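Side-chain contacts in internalin (Listeria monocytogenes serotype 4b, PDB 4FMZ), which is a leucine-rich-repeat protein of the internalin family, probably involved in adhesion to and invasion of host cells: residues A[316-320]-A[321-325]; A[226-230]-A[231-235]; A[212-215]-A[216-219]. All blocks are in the same frame, centred on the assembly; numbering follows the deposited sequence.

Contact 1 of 3, residues A[316-320]-A[321-325]; sequences LFLSQ and NHITD. With EDO (1,2-ethanediol), chain G.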
# COMPACT_ATOMS: atom_id res chain seq x y z
N LEU A 316 4.47 24.98 -7.28
CA LEU A 316 5.91 25.15 -7.38
C LEU A 316 6.52 25.48 -6.03
O LEU A 316 6.21 26.52 -5.44
CB LEU A 316 6.26 26.24 -8.42
CG LEU A 316 7.74 26.61 -8.55
CD1 LEU A 316 8.59 25.45 -9.12
CD2 LEU A 316 7.89 27.85 -9.37
N PHE A 317 7.36 24.57 -5.54
CA PHE A 317 8.07 24.78 -4.28
C PHE A 317 9.54 25.07 -4.57
O PHE A 317 10.20 24.33 -5.32
CB PHE A 317 7.92 23.58 -3.33
CG PHE A 317 6.63 23.53 -2.53
CD1 PHE A 317 5.42 23.96 -3.08
CD2 PHE A 317 6.60 22.98 -1.25
CE1 PHE A 317 4.23 23.92 -2.34
CE2 PHE A 317 5.40 22.89 -0.53
CZ PHE A 317 4.22 23.35 -1.08
N LEU A 318 10.04 26.19 -4.03
CA LEU A 318 11.42 26.63 -4.25
C LEU A 318 12.07 27.20 -3.01
O LEU A 318 13.19 27.67 -3.11
CB LEU A 318 11.47 27.70 -5.36
CG LEU A 318 11.33 27.23 -6.80
CD1 LEU A 318 11.13 28.40 -7.70
CD2 LEU A 318 12.54 26.42 -7.24
N SER A 319 11.41 27.17 -1.84
CA SER A 319 11.99 27.79 -0.64
C SER A 319 13.31 27.14 -0.23
O SER A 319 13.56 25.99 -0.53
CB SER A 319 11.01 27.75 0.53
OG SER A 319 10.82 26.44 1.05
N GLN A 320 14.17 27.94 0.42
CA GLN A 320 15.46 27.54 0.99
C GLN A 320 16.45 26.92 -0.03
O GLN A 320 17.03 25.85 0.16
CB GLN A 320 15.28 26.65 2.23
CG GLN A 320 14.51 27.39 3.35
CD GLN A 320 14.67 26.78 4.72
OE1 GLN A 320 14.69 25.56 4.88
NE2 GLN A 320 14.70 27.61 5.75
N ASN A 321 16.64 27.67 -1.11
CA ASN A 321 17.68 27.50 -2.13
C ASN A 321 18.58 28.72 -1.93
O ASN A 321 18.72 29.16 -0.78
CB ASN A 321 17.05 27.42 -3.54
CG ASN A 321 16.52 26.05 -3.87
OD1 ASN A 321 17.28 25.15 -4.20
ND2 ASN A 321 15.21 25.87 -3.80
N HIS A 322 19.07 29.37 -3.00
CA HIS A 322 19.85 30.64 -2.91
C HIS A 322 19.26 31.65 -3.91
O HIS A 322 20.00 32.35 -4.59
CB HIS A 322 21.37 30.40 -3.21
CG HIS A 322 21.95 29.21 -2.53
ND1 HIS A 322 22.09 29.16 -1.15
CD2 HIS A 322 22.36 28.04 -3.05
CE1 HIS A 322 22.57 27.96 -0.88
NE2 HIS A 322 22.77 27.25 -1.99
N ILE A 323 17.92 31.71 -4.03
CA ILE A 323 17.26 32.57 -5.01
C ILE A 323 16.90 33.91 -4.40
O ILE A 323 16.30 33.95 -3.32
CB ILE A 323 16.01 31.86 -5.61
CG1 ILE A 323 16.39 30.48 -6.19
CG2 ILE A 323 15.28 32.72 -6.65
CD1 ILE A 323 15.24 29.44 -6.04
N THR A 324 17.25 35.00 -5.10
CA THR A 324 16.93 36.36 -4.66
C THR A 324 16.09 37.10 -5.71
O THR A 324 15.53 38.17 -5.41
CB THR A 324 18.22 37.14 -4.33
OG1 THR A 324 19.05 37.21 -5.49
CG2 THR A 324 18.97 36.56 -3.13
N ASP A 325 15.99 36.54 -6.93
CA ASP A 325 15.25 37.14 -8.03
C ASP A 325 14.37 36.09 -8.68
O ASP A 325 14.86 35.16 -9.33
CB ASP A 325 16.23 37.78 -9.06
CG ASP A 325 15.59 38.52 -10.23
OD1 ASP A 325 14.34 38.59 -10.29
OD2 ASP A 325 16.35 39.05 -11.08
C1 EDO G . 12.45 30.93 -3.70
O1 EDO G . 13.49 30.28 -2.98
C2 EDO G . 12.49 32.42 -3.34
O2 EDO G . 12.47 32.53 -1.92
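Asn321 turns its side chain back toward the chain that leads into it and grips the carbonyl of Leu318, three residues earlier. With chi1 at -82°, CG lies beside its own backbone N, and ND2 donates to Leu318 O at 2.8 Å along an almost straight N-H line of 165°. The acceptor lies in the plane of the Asn321 amide, whereas ND2 stands above the Leu318 carbonyl plane, 54° out of it. The same amide looks to the preceding repeat as well: ND2 also donates to Leu294 O, and OD1 accepts from Leu299 N, which fixes the rotation of the group. Ile323 follows, its side chain starting out toward residues 316-320, and its CD1 lies 4.2 Å from Leu318 CB. A 1,2-ethanediol, probably from the crystallisation liquor, lodges beside this pair; its O1 donates to Leu318 O at 2.6 Å and comes within 3.6 Å of Ile323 CD1. This is the turn at the asparagine of the leucine-rich-repeat pattern, where the chain leaves strand 315-317. The strand lies between strands 291-293 and 337-338, while Leu318 rests on Ile307 and Ile323 on Met304, both of helix 304-308.

Contact 2 of 3, residues A[226-230]-A[231-235]; sequences LKIGN and NKITD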
# COMPACT_ATOMS: atom_id res chain seq x y z
N LEU A 226 6.23 6.34 -8.87
CA LEU A 226 7.30 5.94 -7.98
C LEU A 226 7.40 6.95 -6.85
O LEU A 226 7.57 8.14 -7.11
CB LEU A 226 8.66 5.80 -8.74
CG LEU A 226 9.91 5.48 -7.89
CD1 LEU A 226 9.85 4.08 -7.30
CD2 LEU A 226 11.16 5.58 -8.72
N LYS A 227 7.25 6.48 -5.61
CA LYS A 227 7.34 7.27 -4.38
C LYS A 227 8.41 6.60 -3.53
O LYS A 227 8.21 5.49 -3.05
CB LYS A 227 5.98 7.35 -3.65
CG LYS A 227 4.84 7.93 -4.49
CD LYS A 227 3.55 8.03 -3.66
CE LYS A 227 2.40 8.61 -4.46
NZ LYS A 227 1.84 7.65 -5.45
N ILE A 228 9.58 7.23 -3.41
CA ILE A 228 10.69 6.60 -2.70
C ILE A 228 11.54 7.69 -1.98
O ILE A 228 12.77 7.61 -1.91
CB ILE A 228 11.48 5.71 -3.72
CG1 ILE A 228 12.36 4.63 -3.04
CG2 ILE A 228 12.20 6.51 -4.82
CD1 ILE A 228 12.75 3.41 -3.96
N GLY A 229 10.84 8.67 -1.39
CA GLY A 229 11.46 9.72 -0.58
C GLY A 229 12.06 9.15 0.70
O GLY A 229 11.75 8.01 1.07
N ASN A 230 12.90 9.92 1.39
CA ASN A 230 13.58 9.51 2.62
C ASN A 230 14.29 8.15 2.48
O ASN A 230 13.93 7.16 3.13
CB ASN A 230 12.72 9.49 3.88
CG ASN A 230 13.61 9.83 5.08
OD1 ASN A 230 14.71 9.28 5.29
ND2 ASN A 230 13.24 10.79 5.88
N ASN A 231 15.28 8.13 1.62
CA ASN A 231 16.14 6.99 1.40
C ASN A 231 17.56 7.54 1.27
O ASN A 231 17.81 8.67 1.70
CB ASN A 231 15.67 6.17 0.19
CG ASN A 231 14.56 5.23 0.55
OD1 ASN A 231 14.77 4.25 1.26
ND2 ASN A 231 13.34 5.53 0.14
N LYS A 232 18.49 6.77 0.72
CA LYS A 232 19.88 7.21 0.55
C LYS A 232 20.28 7.13 -0.93
O LYS A 232 21.40 6.76 -1.26
CB LYS A 232 20.80 6.34 1.44
CG LYS A 232 20.54 6.48 2.95
CD LYS A 232 21.51 5.67 3.81
CE LYS A 232 21.19 4.20 3.94
NZ LYS A 232 22.20 3.48 4.76
N ILE A 233 19.35 7.49 -1.82
CA ILE A 233 19.57 7.42 -3.27
C ILE A 233 20.41 8.61 -3.76
O ILE A 233 20.14 9.77 -3.41
CB ILE A 233 18.22 7.32 -4.03
CG1 ILE A 233 17.42 6.07 -3.58
CG2 ILE A 233 18.44 7.31 -5.55
CD1 ILE A 233 15.93 6.21 -3.71
N THR A 234 21.40 8.32 -4.61
CA THR A 234 22.26 9.33 -5.21
C THR A 234 22.08 9.34 -6.73
O THR A 234 22.01 10.42 -7.32
CB THR A 234 23.74 9.09 -4.83
OG1 THR A 234 24.12 7.77 -5.23
CG2 THR A 234 24.00 9.23 -3.35
N ASP A 235 22.01 8.14 -7.35
CA ASP A 235 21.97 7.96 -8.79
C ASP A 235 20.57 7.66 -9.33
O ASP A 235 19.98 6.63 -9.01
CB ASP A 235 22.96 6.85 -9.20
CG ASP A 235 23.10 6.63 -10.69
OD1 ASP A 235 22.69 7.51 -11.47
OD2 ASP A 235 23.63 5.57 -11.08
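Ile228, Asn231 and Ile233 meet where a leucine-rich repeat leaves its strand, at the asparagine of the LxxLxLxxNxI pattern, with isoleucine here at the leucine position before the turn. Both partners cross the Ile228 side chain at about a right angle. Asn231 comes at it with the amide end, ND2 lying 3.4 Å from Ile228 CG1; Ile233 presents its terminal methyl, CD1, which lies 3.9 Å from Ile228 CG2. The Ile233 side chain starts out toward residues 226-230, and with CG1 set beside its backbone N (chi1 -59°) the branch carries CD1 up to Ile228 CG2 and Ile228 O. Ile228 holds CG1 opposite its own N instead, at chi1 -160°, and thereby offers both CG1 and CG2 to the incoming groups.

The polar half is a side-chain to backbone bond. Asn231 ND2 donates to Ile228 O, and it approaches from well above that carbonyl's plane. A second bond from ND2 goes to Ala206 O, and OD1 accepts from Ile211 N in the repeat before, so the buried amide is held at both ends and its flip is settled. Asn253 of the next repeat, through its ND2, also donates to Ile228 O, tying successive turns together. The ND2-O bond between Asn231 and Ile228 measures 3.0 Å, and its N-H...O angle of 166° is nearly straight.

Contact 3 of 3, residues A[212-215]-A[216-219]; sequences TDIT and PVAN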
# COMPACT_ATOMS: atom_id res chain seq x y z
N THR A 212 19.92 2.61 -1.04
CA THR A 212 21.02 3.38 -1.63
C THR A 212 21.07 3.26 -3.16
O THR A 212 21.70 4.10 -3.81
CB THR A 212 22.39 2.91 -1.05
OG1 THR A 212 22.55 1.51 -1.28
CG2 THR A 212 22.54 3.21 0.43
N ASP A 213 20.49 2.18 -3.71
CA ASP A 213 20.58 1.87 -5.13
C ASP A 213 19.21 1.49 -5.73
O ASP A 213 18.57 0.55 -5.25
CB ASP A 213 21.59 0.72 -5.31
CG ASP A 213 21.89 0.24 -6.72
OD1 ASP A 213 21.40 0.86 -7.68
OD2 ASP A 213 22.65 -0.74 -6.86
N ILE A 214 18.81 2.19 -6.81
CA ILE A 214 17.55 1.92 -7.49
C ILE A 214 17.76 1.26 -8.88
O ILE A 214 16.84 1.29 -9.69
CB ILE A 214 16.63 3.17 -7.58
CG1 ILE A 214 17.35 4.41 -8.19
CG2 ILE A 214 16.01 3.47 -6.21
CD1 ILE A 214 16.41 5.48 -8.76
N THR A 215 18.92 0.60 -9.11
CA THR A 215 19.20 -0.14 -10.35
C THR A 215 18.02 -1.11 -10.70
O THR A 215 17.58 -1.05 -11.86
CB THR A 215 20.54 -0.88 -10.25
OG1 THR A 215 21.58 0.10 -10.20
CG2 THR A 215 20.80 -1.80 -11.43
N PRO A 216 17.43 -1.92 -9.77
CA PRO A 216 16.34 -2.84 -10.17
C PRO A 216 15.11 -2.15 -10.78
O PRO A 216 14.39 -2.80 -11.54
CB PRO A 216 15.95 -3.54 -8.87
CG PRO A 216 16.50 -2.68 -7.80
CD PRO A 216 17.79 -2.16 -8.35
N VAL A 217 14.89 -0.86 -10.49
CA VAL A 217 13.73 -0.10 -10.98
C VAL A 217 13.80 0.05 -12.53
O VAL A 217 12.74 0.13 -13.17
CB VAL A 217 13.58 1.26 -10.23
CG1 VAL A 217 12.40 2.06 -10.74
CG2 VAL A 217 13.47 1.04 -8.72
N ALA A 218 15.01 0.01 -13.14
CA ALA A 218 15.17 0.06 -14.59
C ALA A 218 14.43 -1.11 -15.28
O ALA A 218 14.01 -0.96 -16.43
CB ALA A 218 16.65 0.04 -14.96
N ASN A 219 14.22 -2.24 -14.58
CA ASN A 219 13.50 -3.41 -15.11
C ASN A 219 11.99 -3.19 -15.14
O ASN A 219 11.29 -3.85 -15.91
CB ASN A 219 13.79 -4.65 -14.27
CG ASN A 219 15.23 -5.07 -14.29
OD1 ASN A 219 15.66 -5.83 -15.14
ND2 ASN A 219 16.01 -4.56 -13.36
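An Asx turn running into a short helical turn on the convex side of the leucine-rich-repeat solenoid brings Ile214 and Thr215 against Pro216, Val217 and Ala218. Asp213 holds the start of the turn. Its OD1 takes two bonds from one residue: Thr215 N donates at 2.9 Å from above the carboxylate plane, while Thr215 OG1 donates at 2.6 Å to the syn lone pair, on the side of the other carboxylate oxygen. Thr215 can make this pair of bonds to OD1 because OG1 lies beside its own backbone N (chi1 -67°), so hydroxyl and amide face the same oxygen. The chain then coils tightly. Val217 N donates to Ile214 O at 3.0 Å and Ala218 N to Thr215 O at 3.1 Å, both spanning three residues, and both donors stand above the carbonyl planes. Pro216, which has no N-H to give, takes up the position after Thr215 in the coil.

On the inner side Val217 puts CG2 beside its own N and lays that methyl 4.0 Å from Ile214 CB, alongside Ile214 O. Val217 also packs on Leu223, and Ile214 on Ile233 of the next repeat, so this apolar pair looks into the repeat interior. Asn219 folds back on the coil: its ND2 donates to Pro216 O at 3.0 Å with an N-H...O angle of 164°, the acceptor lying in the amide plane. Asn219 N joins it from the same face of that carbonyl, giving Pro216 O two donors and pinning the amide against the turn. Backbone bonds from N to the O three residues earlier, as in a 3-10 turn, are characteristic of the convex segments by which internalin leucine-rich repeats return to the next strand.

Along the chain contact 3 comes first, then contact 2, then contact 1, all in the leucine-rich-repeat solenoid. Contacts 2 and 3 are neighbours, centres 10 Å apart: residues 212-219 form the convex part between strands 203-205 and 225-227, and residues 226-235 leave the second of these strands. They touch mainly through Ile214, whose CG2 lies 3.7 Å from Ile233 CD1, joining the interiors of successive repeats. Contact 1 repeats the asparagine-bearing turn of contact 2 four strands further on, about 22 Å away between centres, near the C-terminal end; contacts 1 and 3 are about 30 Å apart. The same turn thus recurs along the parallel strands, as expected of repeats stacked into one curved solenoid.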